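Local coordinates for protein nucleoporin nup120 (PDB 4GQ2) that serves as a structural component of the nuclear pore complex, where nucleoporins build the pore and can also dock transiently associated nuclear transport factors, at residues A[15-20]-A[671-676]; A[741-746]-A[765-770]. All blocks are in the same frame, centred on the assembly; numbering follows the deposited sequence.

Contact 1 (A[15-20]-A[671-676])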
loop_
_atom_site.group_PDB
_atom_site.type_symbol
_atom_site.label_atom_id
_atom_site.label_comp_id
_atom_site.label_asym_id
_atom_site.label_seq_id
_atom_site.Cartn_x
_atom_site.Cartn_y
_atom_site.Cartn_z
ATOM N N GLN A 15 -4.513 11.989 5.361
ATOM C CA GLN A 15 -4.200 10.824 4.539
ATOM C C GLN A 15 -5.012 9.580 4.922
ATOM O O GLN A 15 -5.570 8.914 4.046
ATOM C CB GLN A 15 -2.695 10.529 4.595
ATOM C CG GLN A 15 -2.183 9.519 3.572
ATOM C CD GLN A 15 -2.389 9.946 2.123
ATOM O OE1 GLN A 15 -2.423 11.139 1.795
ATOM N NE2 GLN A 15 -2.518 8.962 1.245
ATOM N N SER A 16 -5.090 9.282 6.221
ATOM C CA SER A 16 -5.744 8.058 6.693
ATOM C C SER A 16 -7.255 8.103 6.522
ATOM O O SER A 16 -7.901 7.062 6.436
ATOM C CB SER A 16 -5.404 7.770 8.158
ATOM O OG SER A 16 -4.012 7.581 8.343
ATOM N N PHE A 17 -7.806 9.312 6.478
ATOM C CA PHE A 17 -9.244 9.514 6.284
ATOM C C PHE A 17 -9.605 9.765 4.813
ATOM O O PHE A 17 -10.764 10.041 4.509
ATOM C CB PHE A 17 -9.725 10.694 7.137
ATOM C CG PHE A 17 -10.059 10.334 8.557
ATOM C CD1 PHE A 17 -9.074 9.904 9.441
ATOM C CD2 PHE A 17 -11.366 10.445 9.022
ATOM C CE1 PHE A 17 -9.390 9.572 10.756
ATOM C CE2 PHE A 17 -11.686 10.125 10.339
ATOM C CZ PHE A 17 -10.697 9.687 11.208
ATOM N N CYS A 18 -8.623 9.676 3.907
ATOM C CA CYS A 18 -8.834 9.977 2.476
ATOM C C CYS A 18 -9.432 11.366 2.249
ATOM O O CYS A 18 -10.334 11.540 1.426
ATOM C CB CYS A 18 -9.716 8.927 1.794
ATOM S SG CYS A 18 -9.216 7.224 2.079
ATOM N N LEU A 19 -8.923 12.353 2.977
ATOM C CA LEU A 19 -9.435 13.701 2.870
ATOM C C LEU A 19 -8.651 14.501 1.843
ATOM O O LEU A 19 -7.461 14.264 1.639
ATOM C CB LEU A 19 -9.376 14.395 4.228
ATOM C CG LEU A 19 -10.210 13.828 5.386
ATOM C CD1 LEU A 19 -10.129 14.765 6.587
ATOM C CD2 LEU A 19 -11.666 13.561 5.008
ATOM N N GLU A 20 -9.330 15.448 1.206
ATOM C CA GLU A 20 -8.710 16.349 0.239
ATOM C C GLU A 20 -8.161 17.622 0.880
ATOM O O GLU A 20 -7.234 18.238 0.350
ATOM C CB GLU A 20 -9.704 16.706 -0.863
ATOM C CG GLU A 20 -9.955 15.581 -1.857
ATOM C CD GLU A 20 -11.021 15.926 -2.882
ATOM O OE1 GLU A 20 -11.564 14.991 -3.508
ATOM O OE2 GLU A 20 -11.324 17.127 -3.063
ATOM N N SER A 671 -18.972 5.167 3.846
ATOM C CA SER A 671 -18.170 6.351 4.116
ATOM C C SER A 671 -16.713 6.022 3.812
ATOM O O SER A 671 -16.312 4.851 3.850
ATOM C CB SER A 671 -18.297 6.762 5.576
ATOM O OG SER A 671 -17.545 5.885 6.400
ATOM N N LEU A 672 -15.915 7.046 3.531
ATOM C CA LEU A 672 -14.483 6.846 3.355
ATOM C C LEU A 672 -13.863 6.235 4.609
ATOM O O LEU A 672 -13.074 5.291 4.520
ATOM C CB LEU A 672 -13.790 8.154 2.982
ATOM C CG LEU A 672 -14.119 8.653 1.570
ATOM C CD1 LEU A 672 -13.628 10.087 1.394
ATOM C CD2 LEU A 672 -13.581 7.709 0.481
ATOM N N PHE A 673 -14.255 6.751 5.773
ATOM C CA PHE A 673 -13.740 6.259 7.043
ATOM C C PHE A 673 -13.997 4.767 7.244
ATOM O O PHE A 673 -13.147 4.053 7.798
ATOM C CB PHE A 673 -14.281 7.079 8.219
ATOM C CG PHE A 673 -13.761 6.629 9.557
ATOM C CD1 PHE A 673 -12.427 6.820 9.905
ATOM C CD2 PHE A 673 -14.599 6.004 10.460
ATOM C CE1 PHE A 673 -11.952 6.402 11.135
ATOM C CE2 PHE A 673 -14.128 5.577 11.690
ATOM C CZ PHE A 673 -12.802 5.776 12.030
ATOM N N LEU A 674 -15.155 4.293 6.782
ATOM C CA LEU A 674 -15.441 2.863 6.803
ATOM C C LEU A 674 -14.429 2.066 5.966
ATOM O O LEU A 674 -13.860 1.081 6.442
ATOM C CB LEU A 674 -16.857 2.559 6.329
ATOM C CG LEU A 674 -17.073 1.056 6.522
ATOM C CD1 LEU A 674 -17.933 0.745 7.740
ATOM C CD2 LEU A 674 -17.618 0.413 5.266
ATOM N N CYS A 675 -14.217 2.501 4.729
ATOM C CA CYS A 675 -13.256 1.867 3.835
ATOM C C CYS A 675 -11.864 1.814 4.455
ATOM O O CYS A 675 -11.206 0.772 4.413
ATOM C CB CYS A 675 -13.203 2.593 2.486
ATOM S SG CYS A 675 -14.783 2.583 1.618
ATOM N N ALA A 676 -11.434 2.927 5.048
ATOM C CA ALA A 676 -10.135 2.988 5.725
ATOM C C ALA A 676 -10.059 2.002 6.889
ATOM O O ALA A 676 -9.049 1.327 7.074
ATOM C CB ALA A 676 -9.856 4.398 6.206
#
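Phe17 and Phe673 lie side by side with their rings tilted by 25°, and CD1 of Phe673 sits 3.4 Å from CE2 of Phe17, over one face of the Phe17 ring but near its rim. The centroids are 4.9 Å apart, so the near-parallel rings are slid apart and barely overlap. In Phe673 CG stands anti to the backbone N (chi1 -179°), which swings the ring off the helix toward the loop. This aromatic end is the dense part: Phe87 meets the Phe17 ring edge-to-face, and Val10 touches both phenylalanines. Cutting Phe17 back to alanine is likely to open a gap beside Phe673 and leave Phe87 without its edge-to-face partner. Ala676, small enough for the backbone to come close, brings its CB to 3.3 Å from Ser16 O. Toward Cys18 the fit is looser, with Leu672 CD1 4.1 Å from Cys18 CB, and Leu19 and Glu20 lead on to the more exposed side. At the helix start, Ser671 OG accepts from Leu674 N at 2.9 Å, a serine N-cap. The type I turn from Gln15 to Cys18, between strands 3-11 and 21-26, packs on the first turn of helix 672-703, consistent with a junction between beta-propeller and helical domain.

Contact 2 (A[741-746]-A[765-770])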
loop_
_atom_site.group_PDB
_atom_site.type_symbol
_atom_site.label_atom_id
_atom_site.label_comp_id
_atom_site.label_asym_id
_atom_site.label_seq_id
_atom_site.Cartn_x
_atom_site.Cartn_y
_atom_site.Cartn_z
ATOM N N LEU A 741 -0.700 -0.117 -1.963
ATOM C CA LEU A 741 -0.815 0.364 -3.325
ATOM C C LEU A 741 -1.593 1.672 -3.383
ATOM O O LEU A 741 -2.818 1.698 -3.221
ATOM C CB LEU A 741 -1.456 -0.706 -4.204
ATOM C CG LEU A 741 -1.475 -0.534 -5.726
ATOM C CD1 LEU A 741 -0.264 0.217 -6.249
ATOM C CD2 LEU A 741 -1.543 -1.909 -6.361
ATOM N N LEU A 742 -0.869 2.764 -3.612
ATOM C CA LEU A 742 -1.478 4.088 -3.633
ATOM C C LEU A 742 -2.090 4.387 -4.981
ATOM O O LEU A 742 -1.451 4.217 -6.021
ATOM C CB LEU A 742 -0.466 5.163 -3.230
ATOM C CG LEU A 742 -0.260 5.199 -1.717
ATOM C CD1 LEU A 742 1.009 5.952 -1.353
ATOM C CD2 LEU A 742 -1.479 5.812 -1.042
ATOM N N LEU A 743 -3.340 4.828 -4.946
ATOM C CA LEU A 743 -4.120 5.085 -6.143
ATOM C C LEU A 743 -3.836 6.469 -6.708
ATOM O O LEU A 743 -3.475 7.387 -5.977
ATOM C CB LEU A 743 -5.618 4.930 -5.843
ATOM C CG LEU A 743 -6.129 3.516 -5.541
ATOM C CD1 LEU A 743 -7.633 3.532 -5.338
ATOM C CD2 LEU A 743 -5.743 2.528 -6.636
ATOM N N GLU A 744 -4.011 6.608 -8.017
ATOM C CA GLU A 744 -3.806 7.881 -8.692
ATOM C C GLU A 744 -4.976 8.841 -8.478
ATOM O O GLU A 744 -6.136 8.425 -8.386
ATOM C CB GLU A 744 -3.548 7.660 -10.184
ATOM C CG GLU A 744 -2.201 7.013 -10.473
ATOM C CD GLU A 744 -2.077 6.493 -11.896
ATOM O OE1 GLU A 744 -2.899 5.643 -12.306
ATOM O OE2 GLU A 744 -1.137 6.922 -12.601
ATOM N N LYS A 745 -4.644 10.125 -8.373
ATOM C CA LYS A 745 -5.630 11.199 -8.299
ATOM C C LYS A 745 -5.501 12.102 -9.524
ATOM O O LYS A 745 -4.392 12.352 -10.008
ATOM C CB LYS A 745 -5.455 12.010 -7.011
ATOM C CG LYS A 745 -6.354 11.577 -5.856
ATOM C CD LYS A 745 -5.794 10.388 -5.088
ATOM C CE LYS A 745 -6.555 10.149 -3.792
ATOM N NZ LYS A 745 -7.965 9.691 -3.979
ATOM N N PHE A 746 -6.637 12.589 -10.020
ATOM C CA PHE A 746 -6.666 13.362 -11.263
ATOM C C PHE A 746 -6.995 14.840 -11.038
ATOM O O PHE A 746 -7.872 15.184 -10.246
ATOM C CB PHE A 746 -7.653 12.738 -12.261
ATOM C CG PHE A 746 -7.580 11.235 -12.329
ATOM C CD1 PHE A 746 -6.488 10.599 -12.918
ATOM C CD2 PHE A 746 -8.605 10.453 -11.804
ATOM C CE1 PHE A 746 -6.421 9.215 -12.977
ATOM C CE2 PHE A 746 -8.542 9.070 -11.863
ATOM C CZ PHE A 746 -7.450 8.451 -12.451
ATOM N N ALA A 765 -14.106 6.261 -6.080
ATOM C CA ALA A 765 -13.319 7.252 -6.812
ATOM C C ALA A 765 -12.532 8.211 -5.913
ATOM O O ALA A 765 -11.775 9.044 -6.415
ATOM C CB ALA A 765 -14.225 8.037 -7.757
ATOM N N SER A 766 -12.702 8.091 -4.595
ATOM C CA SER A 766 -12.112 9.050 -3.643
ATOM C C SER A 766 -11.178 8.370 -2.637
ATOM O O SER A 766 -10.417 9.018 -1.924
ATOM C CB SER A 766 -13.221 9.808 -2.905
ATOM O OG SER A 766 -14.204 10.303 -3.806
ATOM N N VAL A 767 -11.258 7.050 -2.605
ATOM C CA VAL A 767 -10.442 6.188 -1.761
ATOM C C VAL A 767 -8.939 6.315 -2.085
ATOM O O VAL A 767 -8.577 6.694 -3.199
ATOM C CB VAL A 767 -10.999 4.751 -1.908
ATOM C CG1 VAL A 767 -9.942 3.740 -2.296
ATOM C CG2 VAL A 767 -11.850 4.366 -0.695
ATOM N N ASN A 768 -8.073 6.017 -1.115
ATOM C CA ASN A 768 -6.626 6.243 -1.275
ATOM C C ASN A 768 -5.790 5.021 -1.647
ATOM O O ASN A 768 -4.743 5.152 -2.282
ATOM C CB ASN A 768 -6.026 6.900 -0.022
ATOM C CG ASN A 768 -6.154 8.412 -0.026
ATOM O OD1 ASN A 768 -6.509 9.014 -1.030
ATOM N ND2 ASN A 768 -5.857 9.034 1.108
ATOM N N THR A 769 -6.227 3.836 -1.237
ATOM C CA THR A 769 -5.466 2.624 -1.535
ATOM C C THR A 769 -6.290 1.607 -2.299
ATOM O O THR A 769 -7.527 1.627 -2.259
ATOM C CB THR A 769 -4.913 1.955 -0.265
ATOM O OG1 THR A 769 -5.979 1.290 0.422
ATOM C CG2 THR A 769 -4.264 2.993 0.661
ATOM N N ALA A 770 -5.593 0.698 -2.978
ATOM C CA ALA A 770 -6.239 -0.419 -3.659
ATOM C C ALA A 770 -7.029 -1.326 -2.700
ATOM O O ALA A 770 -8.044 -1.901 -3.087
ATOM C CB ALA A 770 -5.213 -1.229 -4.439
HETATM O O HOH W 1 -9.818 11.472 -6.148
#
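Leu741 and Leu743 pair with segment 765-770 through their backbones, flanking a single antiparallel bridge in which Leu742 and Thr769 form a non-hydrogen-bonded pair. Ala770 N donates to Leu741 O at 3.0 Å, and the same oxygen receives a CA-H...O contact from Thr769. Leu743 N gives a nearly straight bond (174°) to Asn768 O, 3.0 Å away. Lysine suits its place here because the long Lys745 chain, bent at chi2 (82°) and chi4 (68°), can carry an amine to several carbonyls. Lys745 NZ donates to Val767 O at 3.2 Å, from above the carbonyl plane. A weak bond runs from the same amine to Ser766 O, and a water accepting weakly from it links it to Ala765 O. The side chains of Lys745 and Asn768 cross at about a right angle; Asn768 OD1 is close to Lys745 NZ, but the angle is too poor for a hydrogen bond. Apolar groups also meet: Leu743 CD1 lies 3.8 Å from Val767 CG1, and Leu741 CB packs against the small Ala770 CB. Thr769 OG1 accepts from Gln772 N, an N-cap for helix 770-777. The paired segments lie in the connection from helix 719-739 to that helix, with Val767 against helix 672-703 and Leu742 against helix 464-478.

The two contacts have centres about 11 Å apart and meet directly through Asn768. Asn768 ND2 lies 3.0 Å from Gln15 O, a probable hydrogen bond, and 3.4 Å from Cys18 CA; thus a side chain of contact 2 holds the turn of contact 1. Gln15 O also accepts Cys18 N within that turn. A second junction is apolar: Cys675 CB packs 3.9 Å from Val767 CG2, bringing segment 765-770 against helix 672-703. Gln772, on helix 770-777, extends the connection, since it touches Cys18 and Ala676 and accepts from Asn768 N. The contacts follow in series; contact 1 joins segments about 650 residues apart, whereas contact 2 closes a loop whose segments are 19 residues apart.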